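Local coordinates for glutathione transferase o1 (Bombyx mori, PDB 3RBT), which probably transfers glutathione to electrophilic substrates and may reduce dehydroascorbate at the expense of glutathione, at residues Asp25-Tyr30 / Glu79-Gln84; His39-Val44 / Val93-Tyr98; Asp33-Gly38 / Leu73-Leu78. One frame throughout, in Å; residues are numbered along the deposited sequence.

Contact 1 (Asp25-Tyr30 / Glu79-Gln84)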
# COMPACT_ATOMS: atom_id res chain seq x y z
N ASP A 25 -25.67 -4.83 -14.50
CA ASP A 25 -25.83 -5.49 -13.20
C ASP A 25 -24.56 -6.18 -12.72
O ASP A 25 -24.51 -6.64 -11.57
CB ASP A 25 -26.99 -6.49 -13.27
CG ASP A 25 -26.69 -7.68 -14.18
OD1 ASP A 25 -26.18 -7.46 -15.31
OD2 ASP A 25 -26.97 -8.83 -13.78
N LYS A 26 -23.56 -6.27 -13.58
CA LYS A 26 -22.30 -6.96 -13.26
C LYS A 26 -21.11 -6.00 -13.25
O LYS A 26 -21.07 -5.03 -14.01
CB LYS A 26 -22.02 -8.10 -14.25
CG LYS A 26 -23.14 -9.14 -14.36
CD LYS A 26 -22.76 -10.32 -15.26
CE LYS A 26 -22.72 -9.95 -16.74
NZ LYS A 26 -24.01 -9.39 -17.29
N LEU A 27 -20.15 -6.28 -12.38
CA LEU A 27 -18.87 -5.60 -12.41
C LEU A 27 -18.02 -6.24 -13.50
O LEU A 27 -18.30 -7.36 -13.91
CB LEU A 27 -18.20 -5.70 -11.04
CG LEU A 27 -18.35 -4.57 -10.00
CD1 LEU A 27 -19.72 -3.87 -10.00
CD2 LEU A 27 -17.99 -5.08 -8.61
N ARG A 28 -17.01 -5.52 -13.97
CA ARG A 28 -16.20 -6.02 -15.09
C ARG A 28 -14.72 -6.02 -14.74
O ARG A 28 -14.15 -4.98 -14.43
CB ARG A 28 -16.44 -5.16 -16.33
CG ARG A 28 -15.74 -5.66 -17.60
CD ARG A 28 -16.08 -4.74 -18.78
NE ARG A 28 -17.47 -4.86 -19.20
CZ ARG A 28 -18.22 -3.86 -19.67
NH1 ARG A 28 -17.73 -2.63 -19.77
NH2 ARG A 28 -19.47 -4.10 -20.04
N LEU A 29 -14.10 -7.20 -14.80
CA LEU A 29 -12.67 -7.31 -14.60
C LEU A 29 -11.93 -7.47 -15.92
O LEU A 29 -12.19 -8.42 -16.69
CB LEU A 29 -12.34 -8.47 -13.65
CG LEU A 29 -10.88 -8.54 -13.15
CD1 LEU A 29 -10.56 -7.39 -12.20
CD2 LEU A 29 -10.57 -9.89 -12.49
N TYR A 30 -11.02 -6.54 -16.19
CA TYR A 30 -10.04 -6.66 -17.26
C TYR A 30 -8.81 -7.37 -16.70
O TYR A 30 -8.15 -6.87 -15.77
CB TYR A 30 -9.65 -5.28 -17.81
CG TYR A 30 -10.78 -4.53 -18.49
CD1 TYR A 30 -11.62 -3.70 -17.76
CD2 TYR A 30 -10.98 -4.62 -19.87
CE1 TYR A 30 -12.65 -2.99 -18.37
CE2 TYR A 30 -12.02 -3.92 -20.49
CZ TYR A 30 -12.85 -3.10 -19.72
OH TYR A 30 -13.88 -2.38 -20.30
N GLU A 79 -13.73 -2.47 -13.49
CA GLU A 79 -14.60 -1.40 -13.94
C GLU A 79 -15.91 -1.52 -13.19
O GLU A 79 -16.51 -2.59 -13.13
CB GLU A 79 -14.84 -1.47 -15.46
CG GLU A 79 -15.57 -0.25 -16.04
CD GLU A 79 -15.68 -0.28 -17.56
OE1 GLU A 79 -15.81 -1.38 -18.14
OE2 GLU A 79 -15.63 0.80 -18.18
N ILE A 80 -16.35 -0.40 -12.61
CA ILE A 80 -17.49 -0.37 -11.70
C ILE A 80 -18.44 0.76 -12.11
O ILE A 80 -18.02 1.72 -12.74
CB ILE A 80 -17.03 -0.19 -10.22
CG1 ILE A 80 -16.20 1.09 -10.05
CG2 ILE A 80 -16.21 -1.41 -9.75
CD1 ILE A 80 -16.12 1.58 -8.61
N PRO A 81 -19.74 0.62 -11.78
CA PRO A 81 -20.64 1.76 -11.98
C PRO A 81 -20.40 2.79 -10.88
O PRO A 81 -20.12 2.41 -9.74
CB PRO A 81 -22.04 1.16 -11.84
CG PRO A 81 -21.87 -0.32 -11.81
CD PRO A 81 -20.47 -0.60 -11.38
N THR A 82 -20.47 4.07 -11.23
CA THR A 82 -20.44 5.12 -10.22
C THR A 82 -21.57 6.11 -10.51
O THR A 82 -22.27 5.96 -11.51
CB THR A 82 -19.08 5.88 -10.17
OG1 THR A 82 -18.98 6.78 -11.27
CG2 THR A 82 -17.88 4.90 -10.18
N ASP A 83 -21.72 7.11 -9.65
CA ASP A 83 -22.71 8.18 -9.83
C ASP A 83 -22.47 8.99 -11.10
O ASP A 83 -23.41 9.53 -11.68
CB ASP A 83 -22.69 9.13 -8.63
CG ASP A 83 -23.39 8.56 -7.41
OD1 ASP A 83 -24.25 7.66 -7.57
OD2 ASP A 83 -23.08 9.02 -6.29
N GLN A 84 -21.20 9.06 -11.50
CA GLN A 84 -20.78 9.87 -12.64
C GLN A 84 -20.45 9.02 -13.87
O GLN A 84 -19.92 9.53 -14.86
CB GLN A 84 -19.59 10.76 -12.23
CG GLN A 84 -19.99 11.96 -11.35
CD GLN A 84 -18.79 12.80 -10.90
OE1 GLN A 84 -17.93 12.33 -10.16
NE2 GLN A 84 -18.75 14.06 -11.34
O HOH W 1 -18.18 0.49 -19.61
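Leu27 packs on the end of strand 77-80 and on the proline that follows it, using its branch carbon and one methyl. Its CG lies 3.8 Å from CG2 of Ile80, the two side chains running alongside each other, while its CD1 reaches CD of Pro81 at 3.6 Å, leucine and proline crossing at about a right angle. Tyr114 of the second subunit packs on Ile80. Arg28 is the antiparallel hydrogen-bonded partner of Glu79: Arg28 N donates to Glu79 O at 3.1 Å, and Glu79 N to Arg28 O at 2.7 Å. Both side chains leave on the same face of the sheet with CG anti to the backbone N (chi1 -174° for Arg28, -171° for Glu79). The arginine then bends at chi3, which sets NH1 2.8 Å from Glu79 OE1 in a salt bridge that comes in from above the carboxylate plane. Its NE pairs with Glu53 and its NH2 with the carbonyl of Pro21. Two residues on, Tyr30 turns a ring edge to Glu79 CB and donates from OH to the same OE1, 3.1 Å away, from the opposite face of the carboxylate. A leucine in place of Glu79 would probably leave Arg28 NH1 and Tyr30 OH without their shared acceptor. One cationic and one neutral donor thus fix the position of OE1, and the ionised form of this buried carboxylate is likely to be stabilised.

Contact 2 (His39-Val44 / Val93-Tyr98)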
# COMPACT_ATOMS: atom_id res chain seq x y z
N HIS A 39 -5.97 -12.92 -10.45
CA HIS A 39 -6.39 -14.12 -9.69
C HIS A 39 -6.89 -13.71 -8.29
O HIS A 39 -7.96 -14.13 -7.85
CB HIS A 39 -5.23 -15.11 -9.59
CG HIS A 39 -5.60 -16.47 -9.10
ND1 HIS A 39 -4.72 -17.54 -9.14
CD2 HIS A 39 -6.76 -16.96 -8.58
CE1 HIS A 39 -5.31 -18.61 -8.64
NE2 HIS A 39 -6.55 -18.29 -8.29
N ARG A 40 -6.10 -12.87 -7.63
CA ARG A 40 -6.48 -12.18 -6.39
C ARG A 40 -7.87 -11.57 -6.40
O ARG A 40 -8.67 -11.82 -5.50
CB ARG A 40 -5.51 -11.04 -6.13
CG ARG A 40 -4.47 -11.29 -5.12
CD ARG A 40 -3.77 -9.98 -4.77
NE ARG A 40 -2.73 -10.24 -3.79
CZ ARG A 40 -1.76 -9.40 -3.46
NH1 ARG A 40 -1.67 -8.21 -4.04
NH2 ARG A 40 -0.88 -9.77 -2.55
N VAL A 41 -8.12 -10.73 -7.40
CA VAL A 41 -9.39 -10.05 -7.51
C VAL A 41 -10.52 -11.04 -7.85
O VAL A 41 -11.63 -10.90 -7.35
CB VAL A 41 -9.33 -8.89 -8.54
CG1 VAL A 41 -10.69 -8.18 -8.62
CG2 VAL A 41 -8.24 -7.88 -8.14
N LEU A 42 -10.23 -12.04 -8.69
CA LEU A 42 -11.22 -13.09 -8.97
C LEU A 42 -11.65 -13.84 -7.69
O LEU A 42 -12.82 -14.13 -7.51
CB LEU A 42 -10.72 -14.08 -10.03
CG LEU A 42 -10.63 -13.56 -11.47
CD1 LEU A 42 -9.84 -14.53 -12.36
CD2 LEU A 42 -12.03 -13.30 -12.06
N LEU A 43 -10.69 -14.15 -6.83
CA LEU A 43 -10.97 -14.83 -5.56
C LEU A 43 -11.91 -14.02 -4.65
O LEU A 43 -12.88 -14.56 -4.11
CB LEU A 43 -9.67 -15.14 -4.81
CG LEU A 43 -8.74 -16.16 -5.47
CD1 LEU A 43 -7.41 -16.28 -4.69
CD2 LEU A 43 -9.41 -17.53 -5.68
N VAL A 44 -11.61 -12.73 -4.50
CA VAL A 44 -12.40 -11.82 -3.66
C VAL A 44 -13.82 -11.65 -4.19
O VAL A 44 -14.79 -11.79 -3.44
CB VAL A 44 -11.67 -10.46 -3.47
CG1 VAL A 44 -12.56 -9.44 -2.75
CG2 VAL A 44 -10.38 -10.69 -2.69
N VAL A 93 -4.81 -4.54 -4.36
CA VAL A 93 -5.11 -4.26 -2.96
C VAL A 93 -6.25 -3.24 -2.82
O VAL A 93 -7.20 -3.47 -2.08
CB VAL A 93 -3.87 -3.74 -2.20
CG1 VAL A 93 -4.24 -3.44 -0.74
CG2 VAL A 93 -2.74 -4.77 -2.26
N VAL A 94 -6.15 -2.13 -3.54
CA VAL A 94 -7.18 -1.09 -3.50
C VAL A 94 -8.53 -1.64 -4.00
O VAL A 94 -9.59 -1.38 -3.41
CB VAL A 94 -6.75 0.15 -4.30
CG1 VAL A 94 -7.86 1.19 -4.35
CG2 VAL A 94 -5.49 0.75 -3.69
N ILE A 95 -8.45 -2.43 -5.07
CA ILE A 95 -9.62 -3.07 -5.69
C ILE A 95 -10.33 -4.00 -4.71
O ILE A 95 -11.54 -3.90 -4.52
CB ILE A 95 -9.24 -3.84 -6.98
CG1 ILE A 95 -8.98 -2.85 -8.13
CG2 ILE A 95 -10.35 -4.78 -7.37
CD1 ILE A 95 -8.22 -3.44 -9.35
N CYS A 96 -9.57 -4.87 -4.07
CA CYS A 96 -10.13 -5.85 -3.16
C CYS A 96 -10.69 -5.19 -1.91
O CYS A 96 -11.72 -5.63 -1.41
CB CYS A 96 -9.09 -6.91 -2.79
SG CYS A 96 -8.65 -8.04 -4.16
N ASP A 97 -10.02 -4.15 -1.42
CA ASP A 97 -10.48 -3.39 -0.26
C ASP A 97 -11.75 -2.59 -0.58
O ASP A 97 -12.67 -2.53 0.25
CB ASP A 97 -9.38 -2.48 0.31
CG ASP A 97 -8.26 -3.27 1.01
OD1 ASP A 97 -8.43 -4.49 1.25
OD2 ASP A 97 -7.22 -2.68 1.35
N TYR A 98 -11.79 -2.02 -1.78
CA TYR A 98 -13.00 -1.36 -2.27
C TYR A 98 -14.18 -2.34 -2.20
O TYR A 98 -15.22 -2.01 -1.65
CB TYR A 98 -12.83 -0.85 -3.72
CG TYR A 98 -14.16 -0.51 -4.33
CD1 TYR A 98 -14.80 0.69 -4.01
CD2 TYR A 98 -14.82 -1.40 -5.18
CE1 TYR A 98 -16.05 1.00 -4.54
CE2 TYR A 98 -16.06 -1.10 -5.72
CZ TYR A 98 -16.67 0.10 -5.39
OH TYR A 98 -17.91 0.41 -5.92
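Val41, Val44 and Cys96 carry most of the apolar contact between helices 36-47 and 92-102, which run almost parallel here: the axes of the two short segments differ by 5° in direction and approach to 9.7 Å. Among the hydrocarbon contacts, both methyls of Val41 bear on Ile95 CG2. CG1 is the nearer of them, at 3.6 Å from Ile95 CG2, and the two side chains cross at about a right angle. Sulfur contacts, made by the next residue of helix 92-102, form the second group. Cys96 holds SG anti to its carbonyl carbon (chi1 -70°), a setting that carries the sulfur across to the other helix, where Val44 CG2 touches it at 3.5 Å. Val41 CG2 sits 4.0 Å from the same Cys96 SG, so the sulfur rests between two valines one turn apart. A charged side chain borders this apolar seam. Arg40, extended from CG to NE, lies alongside Val93 and brings NH1 to 4.0 Å from Val93 CG2, a van der Waals approach oblique to the guanidinium. The polar end of Arg40 is satisfied elsewhere: NE donates to the carbonyl of Met178 on helix 174-186, and NH1 bonds Ser92 OG. Helix 92-102 also meets the second subunit, where Asp97 forms a salt bridge with Arg120 of that chain. Such a near-parallel helix pair, packed side by side against one face of a four-stranded mixed sheet, here on Leu29 and Leu78, belongs to the thioredoxin-like N-terminal domain of glutathione transferases.

Contact 3 (Asp33-Gly38 / Leu73-Leu78)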
# COMPACT_ATOMS: atom_id res chain seq x y z
N ASP A 33 -4.99 -13.52 -18.69
CA ASP A 33 -5.04 -14.93 -18.29
C ASP A 33 -3.76 -15.33 -17.55
O ASP A 33 -2.67 -15.00 -17.99
CB ASP A 33 -5.24 -15.81 -19.53
CG ASP A 33 -6.43 -16.74 -19.39
OD1 ASP A 33 -7.01 -16.82 -18.29
OD2 ASP A 33 -6.81 -17.38 -20.39
N MET A 34 -3.90 -16.02 -16.42
CA MET A 34 -2.76 -16.47 -15.60
C MET A 34 -2.08 -15.37 -14.77
O MET A 34 -1.09 -15.64 -14.09
CB MET A 34 -1.72 -17.22 -16.44
CG MET A 34 -2.22 -18.48 -17.14
SD MET A 34 -2.95 -19.67 -15.99
CE MET A 34 -2.60 -21.19 -16.87
N ASN A 35 -2.57 -14.13 -14.84
CA ASN A 35 -2.00 -13.06 -14.00
C ASN A 35 -2.48 -13.21 -12.56
O ASN A 35 -3.69 -13.19 -12.31
CB ASN A 35 -2.34 -11.66 -14.54
CG ASN A 35 -1.78 -10.55 -13.66
OD1 ASN A 35 -2.49 -9.99 -12.82
ND2 ASN A 35 -0.50 -10.22 -13.85
N PRO A 36 -1.54 -13.36 -11.62
CA PRO A 36 -1.85 -13.58 -10.20
C PRO A 36 -2.54 -12.40 -9.49
O PRO A 36 -3.30 -12.62 -8.55
CB PRO A 36 -0.47 -13.84 -9.57
CG PRO A 36 0.50 -13.10 -10.48
CD PRO A 36 -0.08 -13.30 -11.86
N TYR A 37 -2.28 -11.17 -9.93
CA TYR A 37 -2.97 -9.98 -9.39
C TYR A 37 -4.45 -9.98 -9.76
O TYR A 37 -5.31 -9.60 -8.94
CB TYR A 37 -2.29 -8.69 -9.84
CG TYR A 37 -0.89 -8.51 -9.26
CD1 TYR A 37 -0.72 -8.06 -7.94
CD2 TYR A 37 0.25 -8.82 -10.01
CE1 TYR A 37 0.57 -7.90 -7.39
CE2 TYR A 37 1.54 -8.66 -9.48
CZ TYR A 37 1.69 -8.20 -8.17
OH TYR A 37 2.95 -8.06 -7.66
N GLY A 38 -4.75 -10.44 -10.97
CA GLY A 38 -6.14 -10.68 -11.38
C GLY A 38 -6.75 -11.87 -10.65
O GLY A 38 -7.92 -11.82 -10.28
N LEU A 73 -0.76 1.03 -18.18
CA LEU A 73 -1.13 -0.36 -18.45
C LEU A 73 -1.13 -1.26 -17.20
O LEU A 73 -0.62 -2.39 -17.22
CB LEU A 73 -0.26 -0.94 -19.58
CG LEU A 73 -0.53 -0.36 -20.97
CD1 LEU A 73 0.49 -0.80 -21.98
CD2 LEU A 73 -1.93 -0.75 -21.43
N LYS A 74 -1.71 -0.75 -16.13
CA LYS A 74 -1.80 -1.48 -14.87
C LYS A 74 -2.82 -2.59 -14.99
O LYS A 74 -3.81 -2.45 -15.72
CB LYS A 74 -2.14 -0.54 -13.72
CG LYS A 74 -1.31 0.74 -13.71
CD LYS A 74 -1.30 1.42 -12.36
CE LYS A 74 -0.05 1.04 -11.58
NZ LYS A 74 0.10 1.88 -10.37
N ILE A 75 -2.56 -3.69 -14.30
CA ILE A 75 -3.45 -4.86 -14.32
C ILE A 75 -3.58 -5.47 -12.92
O ILE A 75 -2.63 -5.40 -12.14
CB ILE A 75 -3.02 -5.95 -15.34
CG1 ILE A 75 -1.62 -6.50 -15.02
CG2 ILE A 75 -3.15 -5.44 -16.80
CD1 ILE A 75 -1.25 -7.72 -15.85
N PRO A 76 -4.75 -6.04 -12.61
CA PRO A 76 -5.96 -6.03 -13.44
C PRO A 76 -6.67 -4.69 -13.32
O PRO A 76 -6.20 -3.81 -12.61
CB PRO A 76 -6.82 -7.12 -12.80
CG PRO A 76 -6.48 -7.00 -11.35
CD PRO A 76 -4.98 -6.76 -11.34
N VAL A 77 -7.79 -4.54 -14.02
CA VAL A 77 -8.64 -3.36 -13.86
C VAL A 77 -10.05 -3.83 -13.51
O VAL A 77 -10.61 -4.70 -14.18
CB VAL A 77 -8.72 -2.51 -15.15
CG1 VAL A 77 -9.67 -1.32 -14.94
CG2 VAL A 77 -7.34 -2.03 -15.58
N LEU A 78 -10.61 -3.25 -12.46
CA LEU A 78 -12.00 -3.50 -12.15
C LEU A 78 -12.80 -2.27 -12.56
O LEU A 78 -12.55 -1.16 -12.05
CB LEU A 78 -12.20 -3.81 -10.65
CG LEU A 78 -13.62 -4.12 -10.18
CD1 LEU A 78 -14.10 -5.51 -10.61
CD2 LEU A 78 -13.75 -3.97 -8.67
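The peptide bond before Pro76 is cis, and it brings this proline up to the first turn of helix 36-47, with the CA atoms of Gly38 and Pro76 5.1 Å apart. This is the cis-proline loop of the thioredoxin fold, which faces the helix start where omega-class transferases usually carry their catalytic cysteine; here Asn35 probably stands at that position. The proline ring is seated on backbone as much as on side chains: its CD touches Tyr37 CB at 3.6 Å, and its CG lies 3.7 Å from Gly38 CA. The ring of Tyr37 packs edge-to-face with Trp182. Asn35 is the N-cap of the helix. Its CG, anti to the backbone N (chi1 179°), swings the amide over the helix start, where OD1 accepts from Gly38 N at 3.0 Å with an N-H...O angle of 151°. Its ND2 is bound by the C-terminal tail, through the carbonyls of Ser241 and Gly243, and the tail also forms a backbone hydrogen bond between Tyr244 and Ile75. Across the contact Ile75 lays its terminal methyl against the capping amide, CD1 standing 3.3 Å from ND2 and 3.6 Å from CG of Asn35.

The three contacts belong to one thioredoxin-like domain. Contacts 1 and 3 share strand 77-80, their centres about 16 Å apart, and Tyr30 N probably bonds Val77 O at 2.7 Å. Contacts 2 and 3 share helix 36-47, with centres about 10 Å apart, and Val41 CG2 lies 3.8 Å from Pro76 CG. The sheet of contact 1 meets the helices of contact 2 through Leu29, whose CD1 is 3.7 Å from Val41 CG1. In relatives the cis-proline loop and the helix start bound the glutathione site, so contact 3 probably lies at it; here the chain's own C-terminal residues Ser241, Gly243 and Tyr244 bond to Asn35 and Ile75. Contacts 1 and 2 both reach the second subunit.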